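Mandelate racemase/muconate lactonizing enzyme (Jannaschia sp., PDB 4J3Z) probably acts as an isomerase or related enzyme of the enolase superfamily, its exact reaction and substrate being unknown. Local coordinates at residues 120-128 against 352-360; 205-216 against 231-242. All blocks are in the same frame, centred on the assembly; numbering follows the deposited sequence.

How the contacts relate
Both contacts belong to the sheet that curls into the barrel domain. Contact 1 adds an antiparallel strand beside the start of strand 125-131, and contact 2 joins two neighbouring parallel strands of the barrel wall. Along the chain, contact 2 is nested within the loop that contact 1 closes. Their centres are about 26 Å apart, yet they meet through a salt bridge of 2.8 Å between R127 NH2 and D205 OD2, with L232 CD1 packed 4.0 Å from R127 NH2. This bridge lies where strands 125-131 and 205-209 begin; in enolase-superfamily enzymes the active site is at the other, C-terminal ends of the strands, which contact 2 reaches near E235 and E236.

Contact 1: 120-128 against 352-360; sequences GKMNDRIRA and VENGFVAAP
An antiparallel strand pairing lays residues 356-358 beside the opening of strand 125-131, at the beginning of the barrel domain. The two strand axes run at 152°. I126 and V357 form the hydrogen-bonded pair, exchanging both backbone bonds; V357 N reaches I126 O at 2.8 Å. A359 N extends the ladder to D124 O at one end, and A128 N to G355 O at the other.

The face carrying R125, F356 and R127 holds the main side-chain contact. R125 turns its CG away from its carbonyl carbon, and a bend at chi3 (-40°) folds the guanidinium down flat on the F356 ring. The planes are 19° apart and CZ is 4.1 Å from the ring centroid, an off-centre cation-pi stack in which NH1 sits toward the rim and NH2 approaches F356 CB at 3.4 Å. Farther along the ring, CE2 rests against R127 CB at 3.8 Å.

In this mandelate racemase-type fold, the added strand follows barrel strand 334-336 in sequence, and strand 125-131 pairs with both. A type I' turn from E353 to F356 leads into it; N354 and G355 both take positive phi, as such a turn requires, and G355 presents its carbonyl to A128. On the reverse face V357 CG2 lies 4.1 Å from A128 CB, which also meets V352 CG2 at 3.9 Å. Helix 315-327 packs against this apolar side, V326 touching I126 and W318 touching V357.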
loop_
_atom_site.group_PDB
_atom_site.type_symbol
_atom_site.label_atom_id
_atom_site.label_comp_id
_atom_site.label_asym_id
_atom_site.label_seq_id
_atom_site.Cartn_x
_atom_site.Cartn_y
_atom_site.Cartn_z
ATOM N N GLY D 120 -22.269 13.742 -29.241
ATOM C CA GLY D 120 -23.378 13.258 -30.049
ATOM C C GLY D 120 -24.254 12.218 -29.376
ATOM O O GLY D 120 -24.182 12.007 -28.159
ATOM N N LYS D 121 -25.060 11.558 -30.212
ATOM C CA LYS D 121 -26.085 10.608 -29.802
ATOM C C LYS D 121 -25.537 9.193 -29.590
ATOM O O LYS D 121 -25.683 8.326 -30.451
ATOM C CB LYS D 121 -27.185 10.582 -30.873
ATOM C CG LYS D 121 -28.536 10.050 -30.432
ATOM C CD LYS D 121 -29.376 9.656 -31.644
ATOM C CE LYS D 121 -30.058 10.839 -32.310
ATOM N NZ LYS D 121 -30.784 10.435 -33.551
ATOM N N MET D 122 -24.917 8.960 -28.440
ATOM C CA MET D 122 -24.492 7.619 -28.050
ATOM C C MET D 122 -25.701 6.730 -27.807
ATOM O O MET D 122 -25.849 5.672 -28.423
ATOM C CB MET D 122 -23.651 7.673 -26.774
ATOM C CG MET D 122 -22.155 7.547 -26.996
ATOM S SD MET D 122 -21.634 5.923 -27.574
ATOM C CE MET D 122 -22.354 4.808 -26.383
ATOM N N ASN D 123 -26.550 7.176 -26.888
ATOM C CA ASN D 123 -27.767 6.469 -26.538
ATOM C C ASN D 123 -28.987 7.087 -27.219
ATOM O O ASN D 123 -29.299 8.258 -26.996
ATOM C CB ASN D 123 -27.927 6.445 -25.018
ATOM C CG ASN D 123 -26.744 5.799 -24.322
ATOM O OD1 ASN D 123 -26.475 4.614 -24.520
ATOM N ND2 ASN D 123 -26.026 6.573 -23.506
ATOM N N ASP D 124 -29.645 6.295 -28.070
ATOM C CA ASP D 124 -30.878 6.712 -28.759
ATOM C C ASP D 124 -31.993 6.959 -27.753
ATOM O O ASP D 124 -32.756 7.912 -27.863
ATOM C CB ASP D 124 -31.325 5.647 -29.765
ATOM C CG ASP D 124 -30.799 5.901 -31.166
ATOM O OD1 ASP D 124 -29.831 6.680 -31.315
ATOM O OD2 ASP D 124 -31.362 5.317 -32.126
ATOM N N ARG D 125 -32.078 6.059 -26.788
ATOM C CA ARG D 125 -33.001 6.164 -25.678
ATOM C C ARG D 125 -32.184 5.956 -24.407
ATOM O O ARG D 125 -31.175 5.239 -24.414
ATOM C CB ARG D 125 -34.104 5.098 -25.772
ATOM C CG ARG D 125 -35.268 5.436 -26.700
ATOM C CD ARG D 125 -36.519 4.611 -26.364
ATOM N NE ARG D 125 -36.175 3.230 -26.029
ATOM C CZ ARG D 125 -36.947 2.383 -25.351
ATOM N NH1 ARG D 125 -36.504 1.156 -25.099
ATOM N NH2 ARG D 125 -38.156 2.748 -24.919
ATOM N N ILE D 126 -32.647 6.567 -23.322
ATOM C CA ILE D 126 -31.935 6.573 -22.050
ATOM C C ILE D 126 -32.776 5.928 -20.957
ATOM O O ILE D 126 -33.964 6.243 -20.807
ATOM C CB ILE D 126 -31.487 8.016 -21.702
ATOM C CG1 ILE D 126 -30.051 8.244 -22.177
ATOM C CG2 ILE D 126 -31.618 8.331 -20.225
ATOM C CD1 ILE D 126 -29.946 8.633 -23.632
ATOM N N ARG D 127 -32.156 5.010 -20.216
ATOM C CA ARG D 127 -32.844 4.260 -19.171
ATOM C C ARG D 127 -33.141 5.173 -18.003
ATOM O O ARG D 127 -32.301 6.001 -17.626
ATOM C CB ARG D 127 -32.018 3.055 -18.721
ATOM C CG ARG D 127 -32.799 2.030 -17.905
ATOM C CD ARG D 127 -31.945 0.813 -17.598
ATOM N NE ARG D 127 -32.357 0.136 -16.374
ATOM C CZ ARG D 127 -31.585 -0.706 -15.693
ATOM N NH1 ARG D 127 -30.350 -0.969 -16.114
ATOM N NH2 ARG D 127 -32.042 -1.279 -14.583
ATOM N N ALA D 128 -34.346 5.037 -17.453
ATOM C CA ALA D 128 -34.834 5.912 -16.390
ATOM C C ALA D 128 -35.415 5.125 -15.219
ATOM O O ALA D 128 -35.994 4.049 -15.403
ATOM C CB ALA D 128 -35.884 6.863 -16.946
ATOM N N VAL D 352 -40.392 10.598 -19.884
ATOM C CA VAL D 352 -40.155 9.170 -19.729
ATOM C C VAL D 352 -41.362 8.461 -20.333
ATOM O O VAL D 352 -42.473 8.565 -19.817
ATOM C CB VAL D 352 -39.978 8.767 -18.256
ATOM C CG1 VAL D 352 -39.946 7.250 -18.108
ATOM C CG2 VAL D 352 -38.723 9.408 -17.676
ATOM N N GLU D 353 -41.142 7.778 -21.452
ATOM C CA GLU D 353 -42.198 7.008 -22.100
ATOM C C GLU D 353 -41.768 5.541 -22.148
ATOM O O GLU D 353 -40.746 5.197 -22.762
ATOM C CB GLU D 353 -42.529 7.574 -23.498
ATOM C CG GLU D 353 -42.886 9.065 -23.488
ATOM C CD GLU D 353 -43.835 9.484 -24.603
ATOM O OE1 GLU D 353 -43.372 9.786 -25.726
ATOM O OE2 GLU D 353 -45.057 9.531 -24.349
ATOM N N ASN D 354 -42.528 4.698 -21.451
ATOM C CA ASN D 354 -42.216 3.267 -21.288
ATOM C C ASN D 354 -40.849 2.997 -20.658
ATOM O O ASN D 354 -40.028 2.282 -21.237
ATOM C CB ASN D 354 -42.356 2.510 -22.620
ATOM C CG ASN D 354 -43.799 2.229 -22.988
ATOM O OD1 ASN D 354 -44.724 2.827 -22.436
ATOM N ND2 ASN D 354 -43.999 1.310 -23.928
ATOM N N GLY D 355 -40.616 3.573 -19.475
ATOM C CA GLY D 355 -39.366 3.378 -18.719
ATOM C C GLY D 355 -38.090 3.985 -19.300
ATOM O O GLY D 355 -37.012 3.846 -18.712
ATOM N N PHE D 356 -38.208 4.653 -20.450
ATOM C CA PHE D 356 -37.066 5.238 -21.156
ATOM C C PHE D 356 -37.366 6.656 -21.638
ATOM O O PHE D 356 -38.527 7.018 -21.869
ATOM C CB PHE D 356 -36.661 4.369 -22.366
ATOM C CG PHE D 356 -35.922 3.102 -22.003
ATOM C CD1 PHE D 356 -36.611 1.969 -21.564
ATOM C CD2 PHE D 356 -34.544 3.034 -22.113
ATOM C CE1 PHE D 356 -35.933 0.800 -21.227
ATOM C CE2 PHE D 356 -33.854 1.869 -21.785
ATOM C CZ PHE D 356 -34.546 0.749 -21.347
ATOM N N VAL D 357 -36.310 7.452 -21.781
ATOM C CA VAL D 357 -36.389 8.777 -22.381
ATOM C C VAL D 357 -35.644 8.713 -23.698
ATOM O O VAL D 357 -34.578 8.104 -23.769
ATOM C CB VAL D 357 -35.702 9.854 -21.509
ATOM C CG1 VAL D 357 -36.194 11.247 -21.888
ATOM C CG2 VAL D 357 -35.920 9.585 -20.031
ATOM N N ALA D 358 -36.199 9.330 -24.738
ATOM C CA ALA D 358 -35.542 9.366 -26.043
ATOM C C ALA D 358 -34.764 10.660 -26.151
ATOM O O ALA D 358 -35.199 11.696 -25.634
ATOM C CB ALA D 358 -36.568 9.259 -27.164
ATOM N N ALA D 359 -33.614 10.600 -26.817
ATOM C CA ALA D 359 -32.792 11.781 -27.070
ATOM C C ALA D 359 -33.615 12.901 -27.715
ATOM O O ALA D 359 -34.195 12.698 -28.783
ATOM C CB ALA D 359 -31.602 11.417 -27.943
ATOM N N PRO D 360 -33.683 14.079 -27.057
ATOM C CA PRO D 360 -34.478 15.220 -27.544
ATOM C C PRO D 360 -34.029 15.753 -28.918
ATOM O O PRO D 360 -32.909 15.476 -29.370
ATOM C CB PRO D 360 -34.289 16.280 -26.450
ATOM C CG PRO D 360 -33.882 15.512 -25.233
ATOM C CD PRO D 360 -33.060 14.369 -25.751
#

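Contact 2: 205-216 against 231-242; sequences DLLFGTHGQFAP and PLWYEEPIPPDN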
loop_
_atom_site.group_PDB
_atom_site.type_symbol
_atom_site.label_atom_id
_atom_site.label_comp_id
_atom_site.label_asym_id
_atom_site.label_seq_id
_atom_site.Cartn_x
_atom_site.Cartn_y
_atom_site.Cartn_z
ATOM N N ASP D 205 -34.797 -3.586 -11.299
ATOM C CA ASP D 205 -33.759 -3.502 -10.279
ATOM C C ASP D 205 -34.206 -2.705 -9.064
ATOM O O ASP D 205 -35.111 -1.879 -9.155
ATOM C CB ASP D 205 -32.490 -2.885 -10.856
ATOM C CG ASP D 205 -31.769 -3.825 -11.781
ATOM O OD1 ASP D 205 -31.228 -4.846 -11.304
ATOM O OD2 ASP D 205 -31.756 -3.540 -12.988
ATOM N N LEU D 206 -33.562 -2.978 -7.932
ATOM C CA LEU D 206 -33.858 -2.326 -6.668
ATOM C C LEU D 206 -32.758 -1.337 -6.361
ATOM O O LEU D 206 -31.596 -1.718 -6.244
ATOM C CB LEU D 206 -33.942 -3.362 -5.540
ATOM C CG LEU D 206 -35.269 -4.047 -5.195
ATOM C CD1 LEU D 206 -36.053 -4.450 -6.437
ATOM C CD2 LEU D 206 -35.006 -5.256 -4.312
ATOM N N LEU D 207 -33.123 -0.063 -6.246
ATOM C CA LEU D 207 -32.139 0.981 -5.977
ATOM C C LEU D 207 -32.242 1.399 -4.526
ATOM O O LEU D 207 -33.169 2.111 -4.139
ATOM C CB LEU D 207 -32.360 2.179 -6.902
ATOM C CG LEU D 207 -32.544 1.833 -8.384
ATOM C CD1 LEU D 207 -33.403 2.893 -9.038
ATOM C CD2 LEU D 207 -31.215 1.675 -9.100
ATOM N N PHE D 208 -31.302 0.927 -3.713
ATOM C CA PHE D 208 -31.373 1.194 -2.286
ATOM C C PHE D 208 -30.709 2.515 -1.954
ATOM O O PHE D 208 -29.494 2.688 -2.093
ATOM C CB PHE D 208 -30.811 0.055 -1.434
ATOM C CG PHE D 208 -31.219 0.144 0.010
ATOM C CD1 PHE D 208 -32.500 -0.230 0.408
ATOM C CD2 PHE D 208 -30.343 0.652 0.968
ATOM C CE1 PHE D 208 -32.886 -0.131 1.734
ATOM C CE2 PHE D 208 -30.730 0.757 2.300
ATOM C CZ PHE D 208 -32.001 0.358 2.683
ATOM N N GLY D 209 -31.536 3.442 -1.505
ATOM C CA GLY D 209 -31.100 4.787 -1.243
ATOM C C GLY D 209 -31.244 5.069 0.224
ATOM O O GLY D 209 -32.352 5.141 0.749
ATOM N N THR D 210 -30.104 5.162 0.890
ATOM C CA THR D 210 -30.019 5.807 2.170
ATOM C C THR D 210 -29.628 7.244 1.830
ATOM O O THR D 210 -29.351 7.553 0.664
ATOM C CB THR D 210 -28.962 5.137 3.070
ATOM O OG1 THR D 210 -27.785 4.856 2.308
ATOM C CG2 THR D 210 -29.491 3.842 3.659
ATOM N N HIS D 211 -29.633 8.124 2.826
ATOM C CA HIS D 211 -29.357 9.540 2.606
ATOM C C HIS D 211 -28.162 9.986 3.435
ATOM O O HIS D 211 -28.107 11.130 3.893
ATOM C CB HIS D 211 -30.577 10.386 2.978
ATOM C CG HIS D 211 -31.790 10.127 2.138
ATOM N ND1 HIS D 211 -32.403 8.894 2.067
ATOM C CD2 HIS D 211 -32.528 10.958 1.363
ATOM C CE1 HIS D 211 -33.454 8.971 1.270
ATOM N NE2 HIS D 211 -33.554 10.212 0.832
ATOM N N GLY D 212 -27.217 9.071 3.632
ATOM C CA GLY D 212 -25.996 9.339 4.386
ATOM C C GLY D 212 -26.187 9.366 5.884
ATOM O O GLY D 212 -25.422 10.021 6.598
ATOM N N GLN D 213 -27.196 8.640 6.362
ATOM C CA GLN D 213 -27.550 8.612 7.786
ATOM C C GLN D 213 -26.510 7.898 8.640
ATOM O O GLN D 213 -26.376 8.191 9.834
ATOM C CB GLN D 213 -28.901 7.908 8.011
ATOM C CG GLN D 213 -30.019 8.226 7.023
ATOM C CD GLN D 213 -30.075 7.256 5.849
ATOM O OE1 GLN D 213 -29.123 7.144 5.079
ATOM N NE2 GLN D 213 -31.204 6.556 5.705
ATOM N N PHE D 214 -25.779 6.961 8.037
ATOM C CA PHE D 214 -25.075 5.951 8.820
ATOM C C PHE D 214 -23.562 5.983 8.781
ATOM O O PHE D 214 -22.963 6.325 7.772
ATOM C CB PHE D 214 -25.558 4.548 8.448
ATOM C CG PHE D 214 -27.047 4.378 8.522
ATOM C CD1 PHE D 214 -27.742 4.648 9.700
ATOM C CD2 PHE D 214 -27.755 3.934 7.415
ATOM C CE1 PHE D 214 -29.120 4.482 9.767
ATOM C CE2 PHE D 214 -29.133 3.773 7.478
ATOM C CZ PHE D 214 -29.812 4.044 8.652
ATOM N N ALA D 215 -22.963 5.622 9.908
ATOM C CA ALA D 215 -21.527 5.472 10.047
ATOM C C ALA D 215 -21.065 4.235 9.277
ATOM O O ALA D 215 -21.779 3.239 9.251
ATOM C CB ALA D 215 -21.190 5.330 11.525
ATOM N N PRO D 216 -19.869 4.281 8.656
ATOM C CA PRO D 216 -19.428 3.199 7.763
ATOM C C PRO D 216 -19.695 1.778 8.272
ATOM O O PRO D 216 -20.181 0.955 7.514
ATOM C CB PRO D 216 -17.920 3.466 7.589
ATOM C CG PRO D 216 -17.582 4.557 8.565
ATOM C CD PRO D 216 -18.845 5.340 8.730
ATOM N N PRO D 231 -29.807 -5.801 -4.550
ATOM C CA PRO D 231 -30.048 -4.404 -4.983
ATOM C C PRO D 231 -28.995 -3.919 -5.979
ATOM O O PRO D 231 -27.798 -4.195 -5.789
ATOM C CB PRO D 231 -29.926 -3.605 -3.687
ATOM C CG PRO D 231 -29.058 -4.437 -2.803
ATOM C CD PRO D 231 -29.312 -5.880 -3.162
ATOM N N LEU D 232 -29.429 -3.207 -7.024
ATOM C CA LEU D 232 -28.505 -2.692 -8.043
ATOM C C LEU D 232 -27.479 -1.739 -7.458
ATOM O O LEU D 232 -26.352 -1.646 -7.977
ATOM C CB LEU D 232 -29.245 -1.997 -9.189
ATOM C CG LEU D 232 -28.465 -1.656 -10.474
ATOM C CD1 LEU D 232 -29.381 -1.548 -11.674
ATOM C CD2 LEU D 232 -27.672 -0.374 -10.340
ATOM N N TRP D 233 -27.863 -1.013 -6.404
ATOM C CA TRP D 233 -26.915 -0.149 -5.720
ATOM C C TRP D 233 -27.252 0.182 -4.268
ATOM O O TRP D 233 -28.399 0.060 -3.828
ATOM C CB TRP D 233 -26.603 1.125 -6.535
ATOM C CG TRP D 233 -27.665 2.215 -6.601
ATOM C CD1 TRP D 233 -28.457 2.672 -5.580
ATOM C CD2 TRP D 233 -27.978 3.030 -7.741
ATOM N NE1 TRP D 233 -29.261 3.700 -6.021
ATOM C CE2 TRP D 233 -28.988 3.940 -7.345
ATOM C CE3 TRP D 233 -27.517 3.067 -9.067
ATOM C CZ2 TRP D 233 -29.544 4.875 -8.226
ATOM C CZ3 TRP D 233 -28.065 4.006 -9.941
ATOM C CH2 TRP D 233 -29.078 4.891 -9.511
ATOM N N TYR D 234 -26.221 0.582 -3.537
ATOM C CA TYR D 234 -26.333 1.093 -2.190
ATOM C C TYR D 234 -25.851 2.543 -2.246
ATOM O O TYR D 234 -24.659 2.810 -2.446
ATOM C CB TYR D 234 -25.467 0.255 -1.253
ATOM C CG TYR D 234 -25.632 0.538 0.217
ATOM C CD1 TYR D 234 -26.492 1.530 0.676
ATOM C CD2 TYR D 234 -24.925 -0.198 1.157
ATOM C CE1 TYR D 234 -26.629 1.788 2.031
ATOM C CE2 TYR D 234 -25.056 0.051 2.514
ATOM C CZ TYR D 234 -25.909 1.046 2.944
ATOM O OH TYR D 234 -26.048 1.289 4.293
ATOM N N GLU D 235 -26.777 3.474 -2.200
ATOM C CA GLU D 235 -26.477 4.856 -2.479
ATOM C C GLU D 235 -26.311 5.651 -1.213
ATOM O O GLU D 235 -27.100 5.573 -0.355
ATOM C CB GLU D 235 -27.529 5.426 -3.420
ATOM C CG GLU D 235 -27.794 6.897 -3.307
ATOM C CD GLU D 235 -29.055 7.334 -3.976
ATOM O OE1 GLU D 235 -29.849 6.486 -4.318
ATOM O OE2 GLU D 235 -29.228 8.536 -4.143
ATOM N N GLU D 236 -25.235 6.405 -1.143
ATOM C CA GLU D 236 -24.964 7.359 -0.069
ATOM C C GLU D 236 -25.050 6.747 1.295
ATOM O O GLU D 236 -25.833 7.125 2.109
ATOM C CB GLU D 236 -25.782 8.665 -0.192
ATOM C CG GLU D 236 -25.280 9.659 -1.224
ATOM C CD GLU D 236 -25.480 11.092 -0.816
ATOM O OE1 GLU D 236 -26.567 11.407 -0.366
ATOM O OE2 GLU D 236 -24.573 11.907 -0.917
ATOM N N PRO D 237 -24.246 5.735 1.480
ATOM C CA PRO D 237 -24.272 4.939 2.700
ATOM C C PRO D 237 -23.815 5.720 3.925
ATOM O O PRO D 237 -24.323 5.509 5.040
ATOM C CB PRO D 237 -23.255 3.824 2.415
ATOM C CG PRO D 237 -22.334 4.384 1.398
ATOM C CD PRO D 237 -23.180 5.297 0.554
ATOM N N ILE D 238 -22.838 6.596 3.715
ATOM C CA ILE D 238 -22.202 7.315 4.808
ATOM C C ILE D 238 -22.152 8.809 4.466
ATOM O O ILE D 238 -22.285 9.165 3.294
ATOM C CB ILE D 238 -20.798 6.742 5.116
ATOM C CG1 ILE D 238 -19.848 6.946 3.940
ATOM C CG2 ILE D 238 -20.881 5.261 5.476
ATOM C CD1 ILE D 238 -18.397 6.835 4.340
ATOM N N PRO D 239 -21.996 9.686 5.481
ATOM C CA PRO D 239 -22.024 11.119 5.183
ATOM C C PRO D 239 -21.002 11.480 4.109
ATOM O O PRO D 239 -19.914 10.892 4.081
ATOM C CB PRO D 239 -21.652 11.778 6.520
ATOM C CG PRO D 239 -21.928 10.761 7.561
ATOM C CD PRO D 239 -21.729 9.418 6.912
ATOM N N PRO D 240 -21.346 12.438 3.223
ATOM C CA PRO D 240 -20.506 12.811 2.080
ATOM C C PRO D 240 -19.166 13.434 2.465
ATOM O O PRO D 240 -18.289 13.581 1.597
ATOM C CB PRO D 240 -21.360 13.844 1.340
ATOM C CG PRO D 240 -22.240 14.417 2.388
ATOM C CD PRO D 240 -22.563 13.268 3.300
ATOM N N ASP D 241 -19.024 13.798 3.746
ATOM C CA ASP D 241 -17.808 14.400 4.293
ATOM C C ASP D 241 -16.774 13.355 4.691
ATOM O O ASP D 241 -15.728 13.693 5.255
ATOM C CB ASP D 241 -18.145 15.306 5.500
ATOM C CG ASP D 241 -18.573 14.516 6.758
ATOM O OD1 ASP D 241 -18.629 13.264 6.722
ATOM O OD2 ASP D 241 -18.857 15.154 7.794
ATOM N N ASN D 242 -17.066 12.081 4.423
ATOM C CA ASN D 242 -16.121 11.007 4.743
ATOM C C ASN D 242 -15.899 10.017 3.605
ATOM O O ASN D 242 -16.074 8.808 3.768
ATOM C CB ASN D 242 -16.517 10.289 6.042
ATOM C CG ASN D 242 -15.473 9.275 6.496
ATOM O OD1 ASN D 242 -14.317 9.298 6.051
ATOM N ND2 ASN D 242 -15.883 8.367 7.375
#
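A beta-alpha-beta unit of the barrel wall brings strand 205-209 alongside strand 233-235, parallel and joined through helix 216-226. F208 lies at the middle of the ladder: its N donates to W233 O, and its O accepts E235 N at 2.8 Å.

L207 and W233 share the side facing Y129. The indole's CG is held between its own backbone N and carbonyl carbon (chi1 74°), which swings the ring back against strand 205-209, where L207 CD2 stands 3.6 Å from the centroid of the six-membered ring and only 8° off its normal, a CH-pi contact. With an alanine in place of W233, L207 CD2 would probably lose the surface it rests on, and E235 OE1 the weak bond from the indole NE1. F208 and Y234 point the other way, toward the helices, side by side; the edge of F208 is turned to the face of Y234 in an offset edge-to-face pair, centroids 5.9 Å apart and planes at 68°.

Past the strands, T210 grips E235 O twice, through its N at 3.3 Å and through OG1 at 2.8 Å, while OG1 also sits at the edge of the Y234 ring. G209 has no CB to press on E235 OE1. Farther on, I238 CA approaches F214 O at 3.2 Å and I238 CG2 packs 3.8 Å from P216 CD, at the first turn of helix 216-226. E236 OE1 is salt-bridged to R262, and E235 OE2 makes a weak, long ion pair with K166. Acidic residues at the C-terminal ends of the barrel strands are characteristic of the enolase-superfamily (beta/alpha)7beta barrel, whose active site opens there.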